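Long-range contacts in ribosomal RNA processing protein 6 (Trypanosoma brucei brucei, PDB 4NLC), which probably degrades and trims RNA from the 3' end as a nuclear exosome-associated 3'-5' exoribonuclease, of which this chain is the catalytic core: residues 91-99 / 222-230; 169-178 / 249-260. The protein carries 1 engineered substitution. All coordinates share one frame; numbering follows the deposited sequence.

Contact 1: 91-99 / 222-230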
loop_
_atom_site.group_PDB
_atom_site.type_symbol
_atom_site.label_atom_id
_atom_site.label_comp_id
_atom_site.label_asym_id
_atom_site.label_seq_id
_atom_site.Cartn_x
_atom_site.Cartn_y
_atom_site.Cartn_z
ATOM N N THR A 91 3.107 20.245 14.494
ATOM C CA THR A 91 3.648 20.886 13.280
ATOM C C THR A 91 4.278 19.829 12.351
ATOM O O THR A 91 4.564 20.109 11.186
ATOM C CB THR A 91 4.627 22.016 13.643
ATOM O OG1 THR A 91 5.636 21.493 14.503
ATOM C CG2 THR A 91 3.928 23.209 14.299
ATOM N N GLU A 92 4.503 18.624 12.880
ATOM C CA GLU A 92 5.037 17.486 12.155
ATOM C C GLU A 92 4.662 16.174 12.827
ATOM O O GLU A 92 4.725 16.055 14.054
ATOM C CB GLU A 92 6.553 17.573 11.854
ATOM C CG GLU A 92 7.487 17.444 13.042
ATOM C CD GLU A 92 7.677 18.695 13.868
ATOM O OE1 GLU A 92 7.583 19.809 13.301
ATOM O OE2 GLU A 92 7.888 18.558 15.096
ATOM N N ILE A 93 4.248 15.193 12.003
ATOM C CA ILE A 93 3.849 13.861 12.476
ATOM C C ILE A 93 4.500 12.858 11.575
ATOM O O ILE A 93 4.726 13.172 10.401
ATOM C CB ILE A 93 2.299 13.662 12.534
ATOM C CG1 ILE A 93 1.663 13.562 11.110
ATOM C CG2 ILE A 93 1.595 14.731 13.415
ATOM C CD1 ILE A 93 0.126 13.275 11.060
ATOM N N ALA A 94 4.796 11.649 12.112
ATOM C CA ALA A 94 5.419 10.550 11.358
ATOM C C ALA A 94 4.330 9.541 11.099
ATOM O O ALA A 94 3.578 9.205 12.016
ATOM C CB ALA A 94 6.538 9.915 12.160
ATOM N N VAL A 95 4.202 9.102 9.839
ATOM C CA VAL A 95 3.168 8.175 9.426
ATOM C C VAL A 95 3.773 6.976 8.674
ATOM O O VAL A 95 4.751 7.115 7.929
ATOM C CB VAL A 95 2.048 8.878 8.582
ATOM C CG1 VAL A 95 0.849 7.944 8.344
ATOM C CG2 VAL A 95 1.578 10.204 9.211
ATOM N N ASP A 96 3.161 5.803 8.865
ATOM C CA ASP A 96 3.439 4.567 8.144
ATOM C C ASP A 96 2.142 3.735 8.043
ATOM O O ASP A 96 1.163 3.999 8.744
ATOM C CB ASP A 96 4.613 3.767 8.742
ATOM C CG ASP A 96 5.173 2.673 7.824
ATOM O OD1 ASP A 96 4.990 2.777 6.577
ATOM O OD2 ASP A 96 5.802 1.721 8.351
ATOM N N LEU A 97 2.124 2.763 7.143
ATOM C CA LEU A 97 0.956 1.921 6.936
ATOM C C LEU A 97 1.386 0.472 6.836
ATOM O O LEU A 97 2.480 0.197 6.339
ATOM C CB LEU A 97 0.277 2.294 5.589
ATOM C CG LEU A 97 -0.271 3.705 5.328
ATOM C CD1 LEU A 97 -0.809 3.810 3.905
ATOM C CD2 LEU A 97 -1.407 4.040 6.244
ATOM N N GLU A 98 0.506 -0.463 7.243
ATOM C CA GLU A 98 0.704 -1.900 6.984
ATOM C C GLU A 98 -0.404 -2.298 5.993
ATOM O O GLU A 98 -1.481 -1.681 5.975
ATOM C CB GLU A 98 0.738 -2.763 8.247
ATOM C CG GLU A 98 1.816 -2.357 9.246
ATOM C CD GLU A 98 3.261 -2.406 8.779
ATOM O OE1 GLU A 98 3.558 -3.129 7.803
ATOM O OE2 GLU A 98 4.104 -1.726 9.407
ATOM N N HIS A 99 -0.127 -3.255 5.126
ATOM C CA HIS A 99 -1.025 -3.593 4.006
ATOM C C HIS A 99 -1.174 -5.116 3.784
ATOM O O HIS A 99 -0.376 -5.900 4.300
ATOM C CB HIS A 99 -0.420 -2.899 2.750
ATOM C CG HIS A 99 -1.219 -2.942 1.483
ATOM N ND1 HIS A 99 -0.957 -3.882 0.504
ATOM C CD2 HIS A 99 -2.147 -2.076 1.015
ATOM C CE1 HIS A 99 -1.787 -3.611 -0.493
ATOM N NE2 HIS A 99 -2.532 -2.545 -0.228
ATOM N N ASP A 222 8.078 1.466 13.654
ATOM C CA ASP A 222 8.199 1.970 12.291
ATOM C C ASP A 222 8.019 3.503 12.236
ATOM O O ASP A 222 8.546 4.125 11.310
ATOM C CB ASP A 222 7.190 1.277 11.351
ATOM C CG ASP A 222 7.636 -0.049 10.751
ATOM O OD1 ASP A 222 8.799 -0.462 10.999
ATOM O OD2 ASP A 222 6.832 -0.667 10.027
ATOM N N THR A 223 7.311 4.120 13.239
ATOM C CA THR A 223 7.140 5.578 13.266
ATOM C C THR A 223 7.824 6.258 14.451
ATOM O O THR A 223 8.129 7.446 14.378
ATOM C CB THR A 223 5.657 5.967 13.224
ATOM O OG1 THR A 223 4.971 5.417 14.357
ATOM C CG2 THR A 223 4.986 5.586 11.930
ATOM N N HIS A 224 7.988 5.535 15.569
ATOM C CA HIS A 224 8.564 6.025 16.834
ATOM C C HIS A 224 9.881 6.829 16.695
ATOM O O HIS A 224 10.054 7.838 17.393
ATOM C CB HIS A 224 8.747 4.853 17.796
ATOM C CG HIS A 224 9.311 5.256 19.118
ATOM N ND1 HIS A 224 8.500 5.691 20.140
ATOM C CD2 HIS A 224 10.603 5.296 19.528
ATOM C CE1 HIS A 224 9.315 5.982 21.142
ATOM N NE2 HIS A 224 10.593 5.771 20.811
ATOM N N PHE A 225 10.765 6.428 15.760
ATOM C CA PHE A 225 12.055 7.113 15.576
ATOM C C PHE A 225 12.091 8.077 14.371
ATOM O O PHE A 225 13.095 8.768 14.170
ATOM C CB PHE A 225 13.204 6.084 15.450
ATOM C CG PHE A 225 13.183 4.957 16.463
ATOM C CD1 PHE A 225 13.810 5.096 17.697
ATOM C CD2 PHE A 225 12.585 3.742 16.163
ATOM C CE1 PHE A 225 13.817 4.048 18.616
ATOM C CE2 PHE A 225 12.551 2.715 17.105
ATOM C CZ PHE A 225 13.203 2.858 18.305
ATOM N N LEU A 226 11.016 8.103 13.577
ATOM C CA LEU A 226 10.963 8.825 12.325
ATOM C C LEU A 226 11.058 10.348 12.453
ATOM O O LEU A 226 11.686 10.976 11.595
ATOM C CB LEU A 226 9.741 8.403 11.495
ATOM C CG LEU A 226 9.807 8.680 9.967
ATOM C CD1 LEU A 226 11.143 8.207 9.358
ATOM C CD2 LEU A 226 8.652 8.001 9.235
ATOM N N LEU A 227 10.494 10.953 13.501
ATOM C CA LEU A 227 10.630 12.415 13.625
ATOM C C LEU A 227 12.040 12.844 14.006
ATOM O O LEU A 227 12.470 13.890 13.556
ATOM C CB LEU A 227 9.588 13.032 14.550
ATOM C CG LEU A 227 8.140 12.928 14.088
ATOM C CD1 LEU A 227 7.210 13.408 15.178
ATOM C CD2 LEU A 227 7.916 13.653 12.777
ATOM N N TYR A 228 12.777 12.023 14.778
ATOM C CA TYR A 228 14.191 12.312 15.107
ATOM C C TYR A 228 15.015 12.187 13.843
ATOM O O TYR A 228 15.869 13.028 13.601
ATOM C CB TYR A 228 14.748 11.373 16.183
ATOM C CG TYR A 228 16.238 11.546 16.450
ATOM C CD1 TYR A 228 16.719 12.649 17.154
ATOM C CD2 TYR A 228 17.159 10.592 16.026
ATOM C CE1 TYR A 228 18.080 12.802 17.428
ATOM C CE2 TYR A 228 18.528 10.740 16.282
ATOM C CZ TYR A 228 18.980 11.843 16.992
ATOM O OH TYR A 228 20.315 11.985 17.270
ATOM N N VAL A 229 14.766 11.128 13.048
ATOM C CA VAL A 229 15.434 10.849 11.763
ATOM C C VAL A 229 15.205 12.052 10.848
ATOM O O VAL A 229 16.149 12.566 10.245
ATOM C CB VAL A 229 14.932 9.498 11.151
ATOM C CG1 VAL A 229 15.231 9.392 9.656
ATOM C CG2 VAL A 229 15.533 8.311 11.905
ATOM N N TYR A 230 13.955 12.536 10.812
ATOM C CA TYR A 230 13.540 13.712 10.048
ATOM C C TYR A 230 14.415 14.948 10.426
ATOM O O TYR A 230 14.968 15.592 9.542
ATOM C CB TYR A 230 12.031 13.979 10.292
ATOM C CG TYR A 230 11.531 15.314 9.787
ATOM C CD1 TYR A 230 11.538 15.614 8.423
ATOM C CD2 TYR A 230 10.964 16.242 10.656
ATOM C CE1 TYR A 230 11.016 16.814 7.939
ATOM C CE2 TYR A 230 10.432 17.448 10.184
ATOM C CZ TYR A 230 10.466 17.730 8.823
ATOM O OH TYR A 230 10.005 18.931 8.345
#
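A94 directs its methyl group into the start of helix 226-238, where CB meets L226 CB at 3.6 Å and L227 CG at 3.9 Å. With CG anti to its own carbonyl carbon (chi1 -65°), L227 rests both methyls on the strand backbone from the helix side, CD1 3.8 Å from E92 O and CD2 3.7 Å from I93 C. E92 adds the aliphatic part of its chain, CG resting 3.8 Å from L227 CD2 and also near the Y230 ring; its carboxylate serves T91 OG1, Q54 and a salt bridge with R117. Strand 92-100 runs through the middle of the mixed sheet of an RNase H-like 3'-5' exonuclease domain. The end of helix 213-224 and the start of helix 226-238 lie against it, with F225 between them turned away. D96 and E98 on the strand and D222 across from them are consistent with three of the four carboxylates of DEDD exonucleases, which bind divalent metal ions in relatives. Beside them T223 CG2 packs 3.7 Å from D96 CB, while T223 OG1 bonds to S115 OG. D222 OD2 lies 3.1 Å from D96 OD2 and 3.0 Å from E98 OE2, the carboxylate planes of D222 and D96 being 52° apart.

Contact 2: 169-178 / 249-260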
loop_
_atom_site.group_PDB
_atom_site.type_symbol
_atom_site.label_atom_id
_atom_site.label_comp_id
_atom_site.label_asym_id
_atom_site.label_seq_id
_atom_site.Cartn_x
_atom_site.Cartn_y
_atom_site.Cartn_z
ATOM N N LEU A 169 3.983 16.536 2.249
ATOM C CA LEU A 169 4.611 15.277 2.504
ATOM C C LEU A 169 6.112 15.533 2.562
ATOM O O LEU A 169 6.643 16.345 1.790
ATOM C CB LEU A 169 4.316 14.289 1.328
ATOM C CG LEU A 169 5.127 12.960 1.294
ATOM C CD1 LEU A 169 4.712 12.039 2.410
ATOM C CD2 LEU A 169 4.970 12.248 -0.041
ATOM N N PHE A 170 6.785 14.859 3.496
ATOM C CA PHE A 170 8.242 14.818 3.537
ATOM C C PHE A 170 8.619 13.338 3.587
ATOM O O PHE A 170 8.199 12.624 4.494
ATOM C CB PHE A 170 8.883 15.634 4.671
ATOM C CG PHE A 170 10.391 15.719 4.525
ATOM C CD1 PHE A 170 11.216 14.715 5.025
ATOM C CD2 PHE A 170 10.988 16.804 3.883
ATOM C CE1 PHE A 170 12.608 14.810 4.910
ATOM C CE2 PHE A 170 12.377 16.900 3.781
ATOM C CZ PHE A 170 13.176 15.890 4.275
ATOM N N ASP A 171 9.365 12.877 2.582
ATOM C CA ASP A 171 9.772 11.483 2.485
ATOM C C ASP A 171 11.250 11.357 2.871
ATOM O O ASP A 171 12.123 11.841 2.148
ATOM C CB ASP A 171 9.485 10.943 1.072
ATOM C CG ASP A 171 9.654 9.432 0.915
ATOM O OD1 ASP A 171 10.575 8.858 1.550
ATOM O OD2 ASP A 171 8.937 8.845 0.097
ATOM N N THR A 172 11.517 10.719 4.022
ATOM C CA THR A 172 12.871 10.559 4.564
ATOM C C THR A 172 13.754 9.619 3.700
ATOM O O THR A 172 14.985 9.718 3.755
ATOM C CB THR A 172 12.844 10.151 6.053
ATOM O OG1 THR A 172 11.907 9.104 6.245
ATOM C CG2 THR A 172 12.501 11.306 6.960
ATOM N N SER A 173 13.134 8.746 2.892
ATOM C CA SER A 173 13.880 7.876 2.004
ATOM C C SER A 173 14.404 8.724 0.821
ATOM O O SER A 173 15.558 8.564 0.430
ATOM C CB SER A 173 13.012 6.709 1.541
ATOM O OG SER A 173 13.718 5.900 0.616
ATOM N N ILE A 174 13.589 9.676 0.317
ATOM C CA ILE A 174 14.003 10.591 -0.760
ATOM C C ILE A 174 15.162 11.467 -0.251
ATOM O O ILE A 174 16.120 11.670 -0.992
ATOM C CB ILE A 174 12.821 11.405 -1.374
ATOM C CG1 ILE A 174 11.808 10.463 -2.095
ATOM C CG2 ILE A 174 13.330 12.508 -2.331
ATOM C CD1 ILE A 174 10.575 11.179 -2.669
ATOM N N ALA A 175 15.105 11.921 1.028
ATOM C CA ALA A 175 16.191 12.694 1.659
ATOM C C ALA A 175 17.507 11.900 1.600
ATOM O O ALA A 175 18.508 12.412 1.128
ATOM C CB ALA A 175 15.841 13.009 3.111
ATOM N N LEU A 176 17.475 10.621 2.010
ATOM C CA LEU A 176 18.667 9.747 2.010
ATOM C C LEU A 176 19.213 9.504 0.591
ATOM O O LEU A 176 20.422 9.627 0.390
ATOM C CB LEU A 176 18.388 8.453 2.791
ATOM C CG LEU A 176 18.402 8.600 4.340
ATOM C CD1 LEU A 176 17.739 7.419 5.035
ATOM C CD2 LEU A 176 19.824 8.716 4.886
ATOM N N GLN A 177 18.318 9.273 -0.414
ATOM C CA GLN A 177 18.721 9.112 -1.822
ATOM C C GLN A 177 19.462 10.383 -2.316
ATOM O O GLN A 177 20.505 10.280 -2.971
ATOM C CB GLN A 177 17.479 8.889 -2.705
ATOM C CG GLN A 177 16.858 7.505 -2.597
ATOM C CD GLN A 177 15.641 7.428 -3.487
ATOM O OE1 GLN A 177 14.548 7.855 -3.121
ATOM N NE2 GLN A 177 15.829 6.999 -4.719
ATOM N N ASN A 178 18.900 11.581 -1.997
ATOM C CA ASN A 178 19.485 12.870 -2.386
ATOM C C ASN A 178 20.819 13.183 -1.708
ATOM O O ASN A 178 21.554 14.003 -2.218
ATOM C CB ASN A 178 18.482 14.005 -2.190
ATOM C CG ASN A 178 17.543 14.061 -3.365
ATOM O OD1 ASN A 178 17.880 14.536 -4.453
ATOM N ND2 ASN A 178 16.417 13.431 -3.227
ATOM N N MET A 249 19.240 22.025 -0.788
ATOM C CA MET A 249 19.008 20.587 -0.819
ATOM C C MET A 249 17.779 20.186 0.030
ATOM O O MET A 249 17.049 19.280 -0.374
ATOM C CB MET A 249 20.302 19.850 -0.438
ATOM C CG MET A 249 20.588 18.630 -1.290
ATOM S SD MET A 249 20.701 18.932 -3.074
ATOM C CE MET A 249 20.117 17.406 -3.671
ATOM N N LEU A 250 17.506 20.905 1.151
ATOM C CA LEU A 250 16.308 20.663 1.985
ATOM C C LEU A 250 15.012 20.958 1.200
ATOM O O LEU A 250 14.107 20.116 1.187
ATOM C CB LEU A 250 16.336 21.397 3.353
ATOM C CG LEU A 250 15.086 21.212 4.255
ATOM C CD1 LEU A 250 14.812 19.733 4.610
ATOM C CD2 LEU A 250 15.145 22.079 5.509
ATOM N N LEU A 251 14.961 22.110 0.503
ATOM C CA LEU A 251 13.826 22.508 -0.354
ATOM C C LEU A 251 13.662 21.545 -1.531
ATOM O O LEU A 251 12.529 21.255 -1.908
ATOM C CB LEU A 251 13.985 23.939 -0.886
ATOM C CG LEU A 251 13.320 25.040 -0.097
ATOM C CD1 LEU A 251 13.825 26.410 -0.561
ATOM C CD2 LEU A 251 11.790 24.983 -0.236
ATOM N N HIS A 252 14.785 21.034 -2.091
ATOM C CA HIS A 252 14.755 20.058 -3.194
ATOM C C HIS A 252 14.038 18.762 -2.748
ATOM O O HIS A 252 13.201 18.234 -3.472
ATOM C CB HIS A 252 16.165 19.759 -3.730
ATOM C CG HIS A 252 16.186 18.716 -4.803
ATOM N ND1 HIS A 252 15.755 18.990 -6.083
ATOM C CD2 HIS A 252 16.574 17.420 -4.740
ATOM C CE1 HIS A 252 15.883 17.861 -6.757
ATOM N NE2 HIS A 252 16.363 16.887 -5.990
ATOM N N VAL A 253 14.313 18.308 -1.528
ATOM C CA VAL A 253 13.721 17.084 -0.992
ATOM C C VAL A 253 12.215 17.282 -0.727
ATOM O O VAL A 253 11.418 16.423 -1.094
ATOM C CB VAL A 253 14.522 16.541 0.210
ATOM C CG1 VAL A 253 13.827 15.337 0.819
ATOM C CG2 VAL A 253 15.936 16.154 -0.238
ATOM N N PHE A 254 11.823 18.445 -0.192
ATOM C CA PHE A 254 10.417 18.802 -0.017
ATOM C C PHE A 254 9.731 18.839 -1.385
ATOM O O PHE A 254 8.591 18.422 -1.484
ATOM C CB PHE A 254 10.287 20.170 0.658
ATOM C CG PHE A 254 10.167 20.095 2.161
ATOM C CD1 PHE A 254 8.970 19.694 2.762
ATOM C CD2 PHE A 254 11.230 20.454 2.976
ATOM C CE1 PHE A 254 8.851 19.637 4.158
ATOM C CE2 PHE A 254 11.115 20.377 4.376
ATOM C CZ PHE A 254 9.924 19.986 4.954
ATOM N N GLN A 255 10.455 19.292 -2.438
ATOM C CA GLN A 255 9.936 19.382 -3.816
ATOM C C GLN A 255 9.722 18.022 -4.439
ATOM O O GLN A 255 8.673 17.777 -5.031
ATOM C CB GLN A 255 10.816 20.292 -4.703
ATOM C CG GLN A 255 10.582 21.773 -4.366
ATOM C CD GLN A 255 11.675 22.734 -4.780
ATOM O OE1 GLN A 255 12.825 22.368 -5.052
ATOM N NE2 GLN A 255 11.345 24.010 -4.766
ATOM N N GLU A 256 10.703 17.125 -4.272
ATOM C CA GLU A 256 10.629 15.751 -4.757
ATOM C C GLU A 256 9.510 14.978 -4.054
ATOM O O GLU A 256 8.784 14.254 -4.727
ATOM C CB GLU A 256 11.997 15.064 -4.634
ATOM C CG GLU A 256 13.031 15.678 -5.566
ATOM C CD GLU A 256 12.905 15.274 -7.021
ATOM O OE1 GLU A 256 12.193 15.973 -7.778
ATOM O OE2 GLU A 256 13.535 14.264 -7.409
ATOM N N SER A 257 9.366 15.149 -2.709
ATOM C CA SER A 257 8.309 14.539 -1.885
ATOM C C SER A 257 6.908 15.023 -2.334
ATOM O O SER A 257 5.988 14.221 -2.383
ATOM C CB SER A 257 8.516 14.863 -0.408
ATOM O OG SER A 257 9.826 14.529 0.024
ATOM N N ARG A 258 6.774 16.311 -2.718
ATOM C CA ARG A 258 5.530 16.905 -3.227
ATOM C C ARG A 258 5.133 16.228 -4.556
ATOM O O ARG A 258 3.977 15.873 -4.737
ATOM C CB ARG A 258 5.698 18.428 -3.397
ATOM C CG ARG A 258 4.596 19.128 -4.200
ATOM C CD ARG A 258 4.491 20.604 -3.862
ATOM N NE ARG A 258 5.633 21.365 -4.359
ATOM C CZ ARG A 258 6.318 22.251 -3.644
ATOM N NH1 ARG A 258 5.954 22.534 -2.397
ATOM N NH2 ARG A 258 7.355 22.880 -4.178
ATOM N N LEU A 259 6.102 16.008 -5.451
ATOM C CA LEU A 259 5.899 15.301 -6.708
ATOM C C LEU A 259 5.377 13.889 -6.465
ATOM O O LEU A 259 4.497 13.433 -7.200
ATOM C CB LEU A 259 7.189 15.289 -7.547
ATOM C CG LEU A 259 7.620 16.675 -8.081
ATOM C CD1 LEU A 259 8.966 16.617 -8.737
ATOM C CD2 LEU A 259 6.621 17.226 -9.062
ATOM N N LEU A 260 5.869 13.226 -5.398
ATOM C CA LEU A 260 5.406 11.889 -4.993
ATOM C C LEU A 260 3.959 11.941 -4.458
ATOM O O LEU A 260 3.181 11.022 -4.722
ATOM C CB LEU A 260 6.349 11.265 -3.952
ATOM C CG LEU A 260 6.163 9.773 -3.680
ATOM C CD1 LEU A 260 6.503 8.942 -4.907
ATOM C CD2 LEU A 260 6.993 9.332 -2.516
HETATM O O HOH W 1 6.148 18.421 0.141
HETATM O O HOH W 2 14.702 12.975 -5.400
#
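F170 and F254 form a T-shaped pair: the edge of F170 is directed at the face of F254, planes 63° apart, with CD2 of F170 over the centre of the F254 ring. F170 reaches this ring with its CG anti to the backbone N (chi1 -171°), and the end of its ring continues to V253, CZ to CG1 at 3.6 Å, and to L250 CD1. Apolar contacts go on along helix 172-178, where V253 CG1 packs 3.8 Å from A175 CB, N178 CB meets V253 CG2, and I174 sits as a knob among V253, E256, S257 and L260. A direct hydrogen bond runs from D171 N to S257 OG (3.1 Å), so the S257 hydroxyl accepts from D171 N while donating to V253 O at 2.7 Å. D171 also caps helix 172-178, its OD1 accepting from S173 N and from G150 N. N178 OD1 lies at the edge of the H252 ring, 3.2 Å from CD2. Two waters add bridges: one donates to L169 O and F254 O, the other links N178 ND2 to E256 OE2. Helix 249-261 lies across strand 169-171, the outermost strand next to 145-148, and runs roughly antiparallel, but strongly inclined (131°), to helix 172-178, whose other flank, through T172 and L176, meets helix 226-238.

From the N terminus, segment 91-99 comes first, then 169-178, then 222-230, and finally 249-260, so the loops closed by the two contacts cross. Contact 1 closes a loop that holds four of the sheet's other strands and brings helices 213-224 and 226-238 back onto a central strand. Contact 2 closes a shorter loop with no modelled strand, in which residues 241-247 are not modelled, and sets the next helix, 249-261, over the sheet's last strand. The two meet directly: Y230 stacks edge-to-face with F170 and also touches F254, and L226 packs on T172. Together they bind successive helices to centre and border of one exonuclease sheet.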